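Local coordinates for long form salivary protein D7L1 (Anopheles stephensi, PDB 3NHI) that binds and sequesters host mediators such as cysteinyl leukotrienes, and binds stable thromboxane A2 analogues, so aiding blood feeding by female mosquitoes, at residues Ser154-Cys159 against Asp191-Gly196; Asn174-Lys179 against Asn291-Phe296; Phe260-Ser265 against Glu285-Leu290. All blocks are in the same frame, centred on the assembly; numbering follows the deposited sequence.

Interaction 1 (Ser154-Cys159 against Asp191-Gly196)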
loop_
_atom_site.group_PDB
_atom_site.type_symbol
_atom_site.label_atom_id
_atom_site.label_comp_id
_atom_site.label_asym_id
_atom_site.label_seq_id
_atom_site.Cartn_x
_atom_site.Cartn_y
_atom_site.Cartn_z
ATOM N N SER A 154 10.806 5.293 -4.663
ATOM C CA SER A 154 9.842 4.462 -5.406
ATOM C C SER A 154 10.142 2.992 -5.188
ATOM O O SER A 154 11.282 2.618 -4.880
ATOM C CB SER A 154 9.853 4.789 -6.904
ATOM O OG SER A 154 11.081 4.406 -7.513
ATOM N N PHE A 155 9.125 2.148 -5.358
ATOM C CA PHE A 155 9.409 0.725 -5.333
ATOM C C PHE A 155 10.389 0.320 -6.416
ATOM O O PHE A 155 11.242 -0.535 -6.183
ATOM C CB PHE A 155 8.143 -0.147 -5.340
ATOM C CG PHE A 155 7.796 -0.677 -3.976
ATOM C CD1 PHE A 155 8.652 -1.584 -3.345
ATOM C CD2 PHE A 155 6.644 -0.249 -3.301
ATOM C CE1 PHE A 155 8.380 -2.050 -2.054
ATOM C CE2 PHE A 155 6.362 -0.722 -2.008
ATOM C CZ PHE A 155 7.227 -1.625 -1.390
ATOM N N HIS A 156 10.304 0.967 -7.580
ATOM C CA HIS A 156 11.223 0.618 -8.658
ATOM C C HIS A 156 12.676 0.881 -8.248
ATOM O O HIS A 156 13.546 0.064 -8.529
ATOM C CB HIS A 156 10.874 1.360 -9.947
ATOM C CG HIS A 156 9.464 1.144 -10.407
ATOM N ND1 HIS A 156 8.370 1.453 -9.624
ATOM C CD2 HIS A 156 8.970 0.691 -11.584
ATOM C CE1 HIS A 156 7.265 1.168 -10.293
ATOM N NE2 HIS A 156 7.602 0.709 -11.486
ATOM N N ALA A 157 12.934 1.997 -7.568
ATOM C CA ALA A 157 14.289 2.304 -7.114
ATOM C C ALA A 157 14.737 1.404 -5.970
ATOM O O ALA A 157 15.884 0.935 -5.958
ATOM C CB ALA A 157 14.394 3.762 -6.716
ATOM N N TYR A 158 13.845 1.180 -5.005
ATOM C CA TYR A 158 14.124 0.277 -3.901
ATOM C C TYR A 158 14.504 -1.115 -4.421
ATOM O O TYR A 158 15.501 -1.713 -3.991
ATOM C CB TYR A 158 12.906 0.206 -2.965
ATOM C CG TYR A 158 13.023 -0.870 -1.919
ATOM C CD1 TYR A 158 13.612 -0.611 -0.685
ATOM C CD2 TYR A 158 12.575 -2.172 -2.182
ATOM C CE1 TYR A 158 13.733 -1.621 0.278
ATOM C CE2 TYR A 158 12.703 -3.177 -1.242
ATOM C CZ TYR A 158 13.276 -2.901 -0.024
ATOM O OH TYR A 158 13.391 -3.931 0.889
ATOM N N CYS A 159 13.714 -1.617 -5.365
ATOM C CA CYS A 159 13.909 -2.950 -5.918
ATOM C C CYS A 159 15.151 -3.036 -6.804
ATOM O O CYS A 159 15.854 -4.047 -6.782
ATOM C CB CYS A 159 12.660 -3.379 -6.682
ATOM S SG CYS A 159 11.195 -3.544 -5.613
ATOM N N ASP A 191 9.715 -8.800 -9.842
ATOM C CA ASP A 191 8.958 -9.461 -8.783
ATOM C C ASP A 191 8.797 -8.536 -7.574
ATOM O O ASP A 191 7.693 -8.381 -7.025
ATOM C CB ASP A 191 9.611 -10.782 -8.373
ATOM C CG ASP A 191 8.836 -11.486 -7.296
ATOM O OD1 ASP A 191 9.338 -11.540 -6.159
ATOM O OD2 ASP A 191 7.717 -11.961 -7.572
ATOM N N CYS A 192 9.893 -7.891 -7.187
ATOM C CA CYS A 192 9.899 -6.986 -6.051
ATOM C C CYS A 192 8.944 -5.810 -6.323
ATOM O O CYS A 192 8.197 -5.372 -5.435
ATOM C CB CYS A 192 11.343 -6.539 -5.800
ATOM S SG CYS A 192 11.586 -5.252 -4.566
ATOM N N ILE A 193 8.955 -5.303 -7.548
ATOM C CA ILE A 193 8.087 -4.188 -7.895
ATOM C C ILE A 193 6.622 -4.601 -7.923
ATOM O O ILE A 193 5.765 -3.908 -7.375
ATOM C CB ILE A 193 8.512 -3.555 -9.232
ATOM C CG1 ILE A 193 9.885 -2.894 -9.084
ATOM C CG2 ILE A 193 7.490 -2.525 -9.693
ATOM C CD1 ILE A 193 10.587 -2.615 -10.413
ATOM N N PHE A 194 6.323 -5.731 -8.554
ATOM C CA PHE A 194 4.940 -6.201 -8.618
ATOM C C PHE A 194 4.357 -6.413 -7.220
ATOM O O PHE A 194 3.185 -6.096 -6.973
ATOM C CB PHE A 194 4.810 -7.473 -9.471
ATOM C CG PHE A 194 4.560 -7.204 -10.946
ATOM C CD1 PHE A 194 5.240 -6.185 -11.623
ATOM C CD2 PHE A 194 3.642 -7.980 -11.654
ATOM C CE1 PHE A 194 4.998 -5.949 -12.992
ATOM C CE2 PHE A 194 3.397 -7.756 -13.010
ATOM C CZ PHE A 194 4.069 -6.738 -13.676
ATOM N N ARG A 195 5.166 -6.937 -6.301
ATOM C CA ARG A 195 4.703 -7.107 -4.923
ATOM C C ARG A 195 4.539 -5.749 -4.234
ATOM O O ARG A 195 3.539 -5.509 -3.557
ATOM C CB ARG A 195 5.647 -8.019 -4.152
ATOM C CG ARG A 195 5.567 -9.472 -4.607
ATOM C CD ARG A 195 6.510 -10.337 -3.794
ATOM N NE ARG A 195 6.324 -11.769 -4.035
ATOM C CZ ARG A 195 5.448 -12.545 -3.395
ATOM N NH1 ARG A 195 4.633 -12.046 -2.469
ATOM N NH2 ARG A 195 5.379 -13.840 -3.689
ATOM N N GLY A 196 5.481 -4.835 -4.453
ATOM C CA GLY A 196 5.393 -3.493 -3.865
ATOM C C GLY A 196 4.194 -2.689 -4.347
ATOM O O GLY A 196 3.595 -1.922 -3.585
#
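Cys159 and Cys192 are joined SG to SG at 2.0 Å, and this disulfide ties helix 155-163 to helix 184-196; the axes of 155-159 and 191-196 run at 143° to each other, roughly antiparallel. Two helices stapled by cystine are a hallmark of the odorant-binding-protein fold, and both segments belong to the PBP/GOBP part of the chain. Cys192 sends its SG anti to the backbone N (chi1 173°), toward helix 155-163, where it meets Cys159 SG. The same sulfur lies at the edge of the Tyr158 ring, 4.0 Å from CD2, a sulfur-aromatic contact close to the ring plane; the hydroxyl of that tyrosine is engaged by Glu147 O.

Ile193 is worth following atom by atom. From CB the chain forks. CG1 leans on Cys159, 3.7 Å from its CB, next to the disulfide. CD1, at the end of that branch, reaches the start of the other helix and rests against His156, with CA as its nearest atom and the imidazole CD2 slightly farther off. The other branch, CG2, sits over one face of the His156 ring, 3.8 Å from the centroid and shifted toward the rim, so the isoleucine straddles the root and the flat of the histidine.

One turn on, Gly196 lies directly over the Phe155 ring: its CA is 3.4 Å from the ring centroid and only 8° off the normal, and Gly196 O lies 3.4 Å from Phe155 CE2.

Ser154 caps the N-terminus of its helix, OG accepting from Ala157 N at 3.0 Å. Helix 251-266 packs against this pair, with Phe258 touching Ile193 and meeting His156 edge-to-face, while helix 238-246 receives Phe194 from the far side of helix 184-196.

Interaction 2 (Asn174-Lys179 against Asn291-Phe296). With SO4 (sulfate ion), chain D.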
loop_
_atom_site.group_PDB
_atom_site.type_symbol
_atom_site.label_atom_id
_atom_site.label_comp_id
_atom_site.label_asym_id
_atom_site.label_seq_id
_atom_site.Cartn_x
_atom_site.Cartn_y
_atom_site.Cartn_z
ATOM N N ASN A 174 21.357 4.320 -16.453
ATOM C CA ASN A 174 21.097 5.634 -17.057
ATOM C C ASN A 174 19.636 6.102 -16.912
ATOM O O ASN A 174 19.260 7.156 -17.432
ATOM C CB ASN A 174 21.533 5.632 -18.526
ATOM C CG ASN A 174 23.042 5.462 -18.698
ATOM O OD1 ASN A 174 23.835 5.916 -17.869
ATOM N ND2 ASN A 174 23.442 4.812 -19.786
ATOM N N GLY A 175 18.837 5.320 -16.186
ATOM C CA GLY A 175 17.391 5.519 -16.059
ATOM C C GLY A 175 16.703 4.218 -16.435
ATOM O O GLY A 175 17.172 3.490 -17.310
ATOM N N ARG A 176 15.589 3.916 -15.774
ATOM C CA ARG A 176 14.831 2.706 -16.072
ATOM C C ARG A 176 14.224 2.764 -17.466
ATOM O O ARG A 176 13.668 3.777 -17.869
ATOM C CB ARG A 176 13.732 2.511 -15.026
ATOM C CG ARG A 176 12.850 1.292 -15.253
ATOM C CD ARG A 176 11.893 1.071 -14.090
ATOM N NE ARG A 176 10.931 2.160 -13.890
ATOM C CZ ARG A 176 9.803 2.305 -14.583
ATOM N NH1 ARG A 176 9.489 1.449 -15.555
ATOM N NH2 ARG A 176 8.992 3.323 -14.317
ATOM N N ARG A 177 14.329 1.662 -18.199
ATOM C CA ARG A 177 13.655 1.551 -19.486
ATOM C C ARG A 177 12.928 0.206 -19.559
ATOM O O ARG A 177 12.939 -0.575 -18.598
ATOM C CB ARG A 177 14.640 1.766 -20.651
ATOM C CG ARG A 177 15.242 3.173 -20.684
ATOM C CD ARG A 177 15.945 3.498 -21.978
ATOM N NE ARG A 177 15.014 3.723 -23.084
ATOM C CZ ARG A 177 15.381 4.132 -24.297
ATOM N NH1 ARG A 177 16.660 4.370 -24.570
ATOM N NH2 ARG A 177 14.467 4.306 -25.241
ATOM N N TYR A 178 12.300 -0.061 -20.695
ATOM C CA TYR A 178 11.463 -1.245 -20.840
ATOM C C TYR A 178 12.135 -2.356 -21.639
ATOM O O TYR A 178 11.465 -3.257 -22.147
ATOM C CB TYR A 178 10.085 -0.848 -21.393
ATOM C CG TYR A 178 9.262 -0.151 -20.338
ATOM C CD1 TYR A 178 8.423 -0.875 -19.504
ATOM C CD2 TYR A 178 9.370 1.227 -20.135
ATOM C CE1 TYR A 178 7.684 -0.247 -18.508
ATOM C CE2 TYR A 178 8.635 1.867 -19.138
ATOM C CZ TYR A 178 7.793 1.118 -18.329
ATOM O OH TYR A 178 7.054 1.712 -17.330
ATOM N N LYS A 179 13.463 -2.310 -21.703
ATOM C CA LYS A 179 14.225 -3.339 -22.406
ATOM C C LYS A 179 14.046 -4.675 -21.694
ATOM O O LYS A 179 14.248 -4.777 -20.479
ATOM C CB LYS A 179 15.697 -2.961 -22.450
ATOM C CG LYS A 179 16.584 -3.952 -23.199
ATOM C CD LYS A 179 18.069 -3.631 -23.036
ATOM C CE LYS A 179 18.443 -2.321 -23.715
ATOM N NZ LYS A 179 18.449 -2.459 -25.196
ATOM N N ASN A 291 13.355 9.982 -5.006
ATOM C CA ASN A 291 14.321 8.917 -5.213
ATOM C C ASN A 291 13.695 7.837 -6.098
ATOM O O ASN A 291 13.127 6.855 -5.619
ATOM C CB ASN A 291 14.799 8.368 -3.862
ATOM C CG ASN A 291 15.827 7.250 -3.999
ATOM O OD1 ASN A 291 16.368 7.000 -5.071
ATOM N ND2 ASN A 291 16.088 6.569 -2.892
ATOM N N THR A 292 13.806 8.046 -7.406
ATOM C CA THR A 292 13.153 7.193 -8.401
ATOM C C THR A 292 14.150 6.735 -9.463
ATOM O O THR A 292 15.341 7.065 -9.408
ATOM C CB THR A 292 12.012 7.928 -9.130
ATOM O OG1 THR A 292 12.585 8.930 -9.978
ATOM C CG2 THR A 292 11.052 8.565 -8.150
ATOM N N THR A 293 13.651 5.989 -10.445
ATOM C CA THR A 293 14.484 5.454 -11.516
ATOM C C THR A 293 14.375 6.286 -12.793
ATOM O O THR A 293 14.736 5.825 -13.870
ATOM C CB THR A 293 14.142 3.976 -11.824
ATOM O OG1 THR A 293 12.777 3.869 -12.243
ATOM C CG2 THR A 293 14.384 3.088 -10.615
ATOM N N VAL A 294 13.908 7.522 -12.651
ATOM C CA VAL A 294 13.700 8.431 -13.788
ATOM C C VAL A 294 15.019 8.842 -14.456
ATOM O O VAL A 294 16.077 8.836 -13.821
ATOM C CB VAL A 294 12.870 9.680 -13.347
ATOM C CG1 VAL A 294 13.723 10.669 -12.551
ATOM C CG2 VAL A 294 12.203 10.364 -14.549
ATOM N N HIS A 295 14.931 9.183 -15.741
ATOM C CA HIS A 295 16.051 9.734 -16.502
ATOM C C HIS A 295 16.239 11.216 -16.197
ATOM O O HIS A 295 15.284 11.998 -16.237
ATOM C CB HIS A 295 15.821 9.567 -18.005
ATOM C CG HIS A 295 15.866 8.146 -18.473
ATOM N ND1 HIS A 295 14.848 7.250 -18.231
ATOM C CD2 HIS A 295 16.799 7.474 -19.190
ATOM C CE1 HIS A 295 15.154 6.085 -18.773
ATOM N NE2 HIS A 295 16.335 6.194 -19.357
ATOM N N PHE A 296 17.479 11.589 -15.902
ATOM C CA PHE A 296 17.841 12.985 -15.652
ATOM C C PHE A 296 18.595 13.597 -16.829
ATOM O O PHE A 296 18.942 12.903 -17.792
ATOM C CB PHE A 296 18.680 13.091 -14.378
ATOM C CG PHE A 296 17.909 12.825 -13.119
ATOM C CD1 PHE A 296 17.886 11.553 -12.550
ATOM C CD2 PHE A 296 17.204 13.849 -12.495
ATOM C CE1 PHE A 296 17.177 11.308 -11.378
ATOM C CE2 PHE A 296 16.487 13.610 -11.325
ATOM C CZ PHE A 296 16.472 12.343 -10.765
HETATM S S SO4 D . 11.392 2.338 -23.646
HETATM O O1 SO4 D . 11.103 1.049 -24.266
HETATM O O2 SO4 D . 12.190 2.133 -22.446
HETATM O O3 SO4 D . 10.140 3.001 -23.291
HETATM O O4 SO4 D . 12.132 3.169 -24.592
HETATM O O HOH W 1 18.842 9.854 -19.501
#
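Arg176 and Thr293 join two irregular segments, the loop between helices 155-163 and 184-196 and the C-terminal tail of this odorant-binding-protein fold. Arg176 N gives a nearly straight hydrogen bond to Thr293 O (2.8 Å, 173°), the acceptor met in its carbonyl plane. Farther out, Arg176 NE reaches Thr293 OG1 at 3.0 Å, a more bent bond lying near the guanidinium plane. NH1 goes to Tyr178 OH, and NH2 forms salt bridges with Glu262 and Asp259, so every nitrogen of this buried guanidinium has an acceptor. Thr293 OG1 is paired in turn with Glu262. Just before it, Thr292 OG1 accepts from Val294 N in an ST turn and also bonds Met287 O.

Arg177 points to a sulfate, probably from the crystallisation liquor: NH2 donates to sulfate O4 at 2.7 Å, NE adds two weak bonds, and Tyr178 N holds sulfate O2 at 2.8 Å. Lys255 also grips the ion.

Arg177 CG comes to the edge of the His295 ring, 3.5 Å from His295 NE2, with guanidinium and ring planes 86° apart. His295 brings that ring over the backbone of Gly175, whose CA lies 3.5 Å from the ring centroid.

Interaction 3 (Phe260-Ser265 against Glu285-Leu290); sequences FHELRS and EEMKKL
Leu263 and Met287 lie at the centre of the apolar packing between helix 251-266 and helix 280-288, their CA atoms 5.7 Å apart. Leu263 CB meets Met287 CG at 3.8 Å. Beyond CB the leucine turns away from its own backbone N (chi1 173°), and the forked tip spreads over the second helix: CD2 lies 3.7 Å from Glu286 CB, while CD1 touches both that carbon and Leu290 CD1, the latter at 3.9 Å with the two leucines crossing at about a right angle. Val283, a turn earlier on the same helix, also packs on Leu263.

This is ordinary helix-to-helix packing at the C-terminal end of an all-helical odorant-binding-protein fold: residues 267-279 connect the two helices, and helix 280-288 leads into the tail.

Sulfur contact makes a second kind. Met287 runs nearly extended through chi2 (-155°), which brings SD to the Glu262 chain, 3.6 Å from OE1 and about as close to CG and CD; the bend at chi3 then turns CE beside Glu262 OE1, 3.8 Å away.

Polar groups are satisfied mainly by other parts of the fold. Glu262 is buried, and its OE2 is bonded to Ser154 OG. Glu286 turns its acid end away to a salt bridge with Lys275. Within helix 251-266, Ser265 OG donates back to Glu262 O at 2.8 Å.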
loop_
_atom_site.group_PDB
_atom_site.type_symbol
_atom_site.label_atom_id
_atom_site.label_comp_id
_atom_site.label_asym_id
_atom_site.label_seq_id
_atom_site.Cartn_x
_atom_site.Cartn_y
_atom_site.Cartn_z
ATOM N N PHE A 260 3.373 6.015 -13.798
ATOM C CA PHE A 260 2.568 6.790 -12.841
ATOM C C PHE A 260 2.574 6.099 -11.480
ATOM O O PHE A 260 2.709 6.762 -10.448
ATOM C CB PHE A 260 1.143 6.999 -13.362
ATOM C CG PHE A 260 0.302 7.924 -12.516
ATOM C CD1 PHE A 260 0.841 9.081 -11.951
ATOM C CD2 PHE A 260 -1.041 7.659 -12.335
ATOM C CE1 PHE A 260 0.045 9.956 -11.197
ATOM C CE2 PHE A 260 -1.849 8.523 -11.589
ATOM C CZ PHE A 260 -1.306 9.677 -11.025
ATOM N N HIS A 261 2.459 4.767 -11.477
ATOM C CA HIS A 261 2.539 4.062 -10.205
ATOM C C HIS A 261 3.938 4.161 -9.591
ATOM O O HIS A 261 4.062 4.233 -8.363
ATOM C CB HIS A 261 2.053 2.615 -10.297
ATOM C CG HIS A 261 1.530 2.073 -8.997
ATOM N ND1 HIS A 261 0.698 0.977 -8.943
ATOM C CD2 HIS A 261 1.690 2.485 -7.713
ATOM C CE1 HIS A 261 0.390 0.718 -7.683
ATOM N NE2 HIS A 261 0.976 1.619 -6.916
ATOM N N GLU A 262 4.989 4.218 -10.409
ATOM C CA GLU A 262 6.302 4.484 -9.814
ATOM C C GLU A 262 6.278 5.771 -8.974
ATOM O O GLU A 262 6.690 5.771 -7.804
ATOM C CB GLU A 262 7.442 4.540 -10.832
ATOM C CG GLU A 262 8.738 4.763 -10.066
ATOM C CD GLU A 262 10.008 4.787 -10.882
ATOM O OE1 GLU A 262 9.954 4.772 -12.130
ATOM O OE2 GLU A 262 11.079 4.850 -10.244
ATOM N N LEU A 263 5.768 6.849 -9.566
ATOM C CA LEU A 263 5.640 8.106 -8.842
ATOM C C LEU A 263 4.822 7.957 -7.565
ATOM O O LEU A 263 5.247 8.384 -6.489
ATOM C CB LEU A 263 5.019 9.175 -9.747
ATOM C CG LEU A 263 4.659 10.507 -9.089
ATOM C CD1 LEU A 263 5.865 11.164 -8.385
ATOM C CD2 LEU A 263 4.075 11.408 -10.146
ATOM N N ARG A 264 3.653 7.342 -7.693
ATOM C CA ARG A 264 2.759 7.160 -6.558
ATOM C C ARG A 264 3.384 6.279 -5.478
ATOM O O ARG A 264 3.101 6.458 -4.290
ATOM C CB ARG A 264 1.421 6.591 -7.032
ATOM C CG ARG A 264 0.637 7.606 -7.847
ATOM C CD ARG A 264 -0.769 7.175 -8.165
ATOM N NE ARG A 264 -0.820 6.094 -9.136
ATOM C CZ ARG A 264 -1.136 4.823 -8.870
ATOM N NH1 ARG A 264 -1.417 4.403 -7.645
ATOM N NH2 ARG A 264 -1.155 3.952 -9.856
ATOM N N SER A 265 4.241 5.341 -5.880
ATOM C CA SER A 265 4.885 4.448 -4.922
ATOM C C SER A 265 5.997 5.154 -4.159
ATOM O O SER A 265 6.420 4.659 -3.116
ATOM C CB SER A 265 5.422 3.186 -5.610
ATOM O OG SER A 265 6.671 3.405 -6.258
ATOM N N GLU A 285 8.670 14.692 -14.644
ATOM C CA GLU A 285 9.135 15.875 -13.910
ATOM C C GLU A 285 8.953 15.726 -12.403
ATOM O O GLU A 285 9.853 16.053 -11.626
ATOM C CB GLU A 285 8.463 17.150 -14.437
ATOM C CG GLU A 285 8.936 17.560 -15.833
ATOM C CD GLU A 285 10.460 17.686 -15.935
ATOM O OE1 GLU A 285 11.053 17.025 -16.811
ATOM O OE2 GLU A 285 11.060 18.431 -15.131
ATOM N N GLU A 286 7.803 15.206 -11.984
ATOM C CA GLU A 286 7.552 14.964 -10.564
ATOM C C GLU A 286 8.502 13.920 -9.973
ATOM O O GLU A 286 8.938 14.052 -8.825
ATOM C CB GLU A 286 6.098 14.548 -10.359
ATOM C CG GLU A 286 5.101 15.681 -10.558
ATOM C CD GLU A 286 4.770 16.379 -9.259
ATOM O OE1 GLU A 286 3.562 16.486 -8.951
ATOM O OE2 GLU A 286 5.706 16.793 -8.535
ATOM N N MET A 287 8.841 12.897 -10.759
ATOM C CA MET A 287 9.740 11.845 -10.280
ATOM C C MET A 287 11.162 12.344 -10.052
ATOM O O MET A 287 11.870 11.810 -9.211
ATOM C CB MET A 287 9.739 10.637 -11.213
ATOM C CG MET A 287 8.481 9.786 -11.070
ATOM S SD MET A 287 8.709 8.058 -11.544
ATOM C CE MET A 287 8.812 8.207 -13.325
ATOM N N LYS A 288 11.566 13.381 -10.784
ATOM C CA LYS A 288 12.912 13.943 -10.632
ATOM C C LYS A 288 13.149 14.523 -9.233
ATOM O O LYS A 288 14.294 14.605 -8.777
ATOM C CB LYS A 288 13.179 14.998 -11.710
ATOM C CG LYS A 288 13.325 14.432 -13.100
ATOM C CD LYS A 288 13.459 15.550 -14.111
ATOM C CE LYS A 288 13.648 14.989 -15.497
ATOM N NZ LYS A 288 13.656 16.061 -16.538
ATOM N N LYS A 289 12.069 14.899 -8.552
ATOM C CA LYS A 289 12.154 15.454 -7.199
ATOM C C LYS A 289 12.367 14.387 -6.126
ATOM O O LYS A 289 12.695 14.710 -4.984
ATOM C CB LYS A 289 10.882 16.235 -6.873
ATOM C CG LYS A 289 10.667 17.444 -7.779
ATOM C CD LYS A 289 9.236 17.981 -7.714
ATOM C CE LYS A 289 8.994 18.881 -6.507
ATOM N NZ LYS A 289 8.503 18.127 -5.319
ATOM N N LEU A 290 12.168 13.124 -6.495
ATOM C CA LEU A 290 12.151 12.032 -5.526
ATOM C C LEU A 290 13.232 11.000 -5.854
ATOM O O LEU A 290 13.943 11.123 -6.851
ATOM C CB LEU A 290 10.751 11.391 -5.495
ATOM C CG LEU A 290 9.619 12.337 -5.066
ATOM C CD1 LEU A 290 8.262 11.723 -5.375
ATOM C CD2 LEU A 290 9.709 12.739 -3.588
#

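Glu262, on helix 251-266 of interaction 3, is where all three contacts meet: its carboxylate serves interaction 2 and lies 2.8 Å, OE2 to OG, from Ser154 of interaction 1. Direct links add to this: Ser154 N lies 3.0 Å from Asn291 O, Phe155 N 2.9 Å from Ser265 OG, and His156 CD2 packs 3.4 Å from Arg176 NE. Both segments of interaction 3 fall between those of interaction 2 in sequence. None of the three contacts lines the pocket: the bound hydroxyeicosatetraenoic acid is about 14 Å from the Phe155 side chain and about 13 Å from that of Leu290. The side chain of Lys151, which binds leukotriene C4 and thromboxane A2 ligands, is about 8 Å from that of Leu290.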